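Translation initiation factor 4E (Ascaris suum, PDB 3M94) probably starts translation by recognising the 5' cap of mRNA, and here holds a trimethylguanosine cap analogue. Local coordinates at residues E36-W39 / S40-H44. Residues are numbered along the deposited sequence; the frame is centred on the assembly and turned at random.
Sequences EDFW and SLYNH
Phe38 and Tyr42, one helical turn apart, run side by side in the same direction; in both, CG stands anti to the backbone N (chi1 165° and -170°). Their rings are nearly parallel, but with centroids 6.0 Å apart they have slid past each other and barely overlap. Over the Phe38 face lies Tyr42 CB, 4.1 Å from Phe38 CZ and near the rim of the ring. Trp39 swings the other way, CG beside its own backbone N, and meets Tyr42 obliquely: CD2 of the tyrosine reaches the indole edge, 4.0 Å from Trp39 CZ3. Asn43 OD1 lies 4.1 Å from Trp39 CE3, the amide plane turned only 24° from that of the ring. Phe38, Trp39 and Tyr42 belong to helix 35-42, on the convex dorsal side of the eIF4E fold, and touch Leu97 of helix 88-104. Here Trp39 NE1 hydrogen-bonds the backbone of the bound peptide, and Asn43 OD1 accepts from a basic side chain of the peptide. Each reaching four residues back, Tyr42 N donates to Phe38 O at 2.9 Å and Asn43 N to Trp39 O at 2.8 Å. His44 ND1 donates in its ring plane to a lone pair of Ser40 O, 2.8 Å away.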
# COMPACT_ATOMS: atom_id res chain seq x y z
N GLU A 36 -5.01 -11.33 14.46
CA GLU A 36 -5.47 -10.65 15.68
C GLU A 36 -4.63 -9.43 16.05
O GLU A 36 -5.17 -8.40 16.48
CB GLU A 36 -5.56 -11.63 16.85
CG GLU A 36 -6.75 -12.63 16.71
CD GLU A 36 -6.53 -13.70 15.65
OE1 GLU A 36 -5.39 -13.90 15.18
OE2 GLU A 36 -7.52 -14.36 15.26
N ASP A 37 -3.31 -9.53 15.88
CA ASP A 37 -2.45 -8.40 16.19
C ASP A 37 -2.62 -7.29 15.13
O ASP A 37 -2.59 -6.11 15.49
CB ASP A 37 -0.99 -8.86 16.31
CG ASP A 37 -0.77 -9.83 17.48
OD1 ASP A 37 -1.37 -9.61 18.56
OD2 ASP A 37 -0.03 -10.82 17.30
N PHE A 38 -2.79 -7.66 13.86
CA PHE A 38 -3.15 -6.69 12.82
C PHE A 38 -4.35 -5.83 13.23
O PHE A 38 -4.28 -4.59 13.17
CB PHE A 38 -3.44 -7.32 11.44
CG PHE A 38 -4.15 -6.38 10.49
CD1 PHE A 38 -3.47 -5.29 9.93
CD2 PHE A 38 -5.50 -6.53 10.23
CE1 PHE A 38 -4.15 -4.37 9.10
CE2 PHE A 38 -6.18 -5.62 9.40
CZ PHE A 38 -5.50 -4.54 8.84
N TRP A 39 -5.43 -6.49 13.65
CA TRP A 39 -6.63 -5.76 14.06
C TRP A 39 -6.45 -4.88 15.31
O TRP A 39 -6.97 -3.76 15.35
CB TRP A 39 -7.83 -6.70 14.22
CG TRP A 39 -8.39 -7.18 12.90
CD1 TRP A 39 -8.54 -8.48 12.50
CD2 TRP A 39 -8.88 -6.37 11.81
NE1 TRP A 39 -9.07 -8.54 11.24
CE2 TRP A 39 -9.29 -7.26 10.79
CE3 TRP A 39 -9.00 -4.99 11.60
CZ2 TRP A 39 -9.83 -6.81 9.58
CZ3 TRP A 39 -9.52 -4.54 10.38
CH2 TRP A 39 -9.93 -5.45 9.39
N SER A 40 -5.71 -5.36 16.32
CA SER A 40 -5.42 -4.57 17.53
C SER A 40 -4.69 -3.29 17.19
O SER A 40 -4.88 -2.27 17.86
CB SER A 40 -4.55 -5.33 18.53
OG SER A 40 -5.16 -6.54 18.89
N LEU A 41 -3.83 -3.35 16.18
CA LEU A 41 -3.18 -2.16 15.67
C LEU A 41 -4.17 -1.29 14.94
O LEU A 41 -4.37 -0.12 15.28
CB LEU A 41 -2.09 -2.55 14.67
CG LEU A 41 -0.68 -2.73 15.16
CD1 LEU A 41 0.23 -2.84 13.93
CD2 LEU A 41 -0.31 -1.53 16.04
N TYR A 42 -4.80 -1.86 13.93
CA TYR A 42 -5.67 -1.08 13.08
C TYR A 42 -6.81 -0.40 13.83
O TYR A 42 -7.13 0.76 13.55
CB TYR A 42 -6.17 -1.90 11.88
CG TYR A 42 -6.87 -1.01 10.89
CD1 TYR A 42 -6.16 -0.36 9.87
CD2 TYR A 42 -8.24 -0.79 10.98
CE1 TYR A 42 -6.82 0.48 8.96
CE2 TYR A 42 -8.91 0.03 10.08
CZ TYR A 42 -8.20 0.66 9.08
OH TYR A 42 -8.88 1.47 8.20
N ASN A 43 -7.40 -1.10 14.80
CA ASN A 43 -8.52 -0.58 15.56
C ASN A 43 -8.22 0.61 16.48
O ASN A 43 -9.14 1.32 16.89
CB ASN A 43 -9.12 -1.70 16.41
CG ASN A 43 -9.93 -2.67 15.59
OD1 ASN A 43 -10.28 -2.39 14.44
ND2 ASN A 43 -10.22 -3.83 16.16
N HIS A 44 -6.95 0.78 16.85
CA HIS A 44 -6.59 1.81 17.82
C HIS A 44 -5.80 2.97 17.23
O HIS A 44 -5.62 3.99 17.91
CB HIS A 44 -5.86 1.15 18.99
CG HIS A 44 -6.72 0.22 19.77
ND1 HIS A 44 -6.73 -1.14 19.56
CD2 HIS A 44 -7.67 0.46 20.71
CE1 HIS A 44 -7.62 -1.70 20.36
NE2 HIS A 44 -8.20 -0.75 21.07
O HOH W 1 -7.26 -8.42 17.94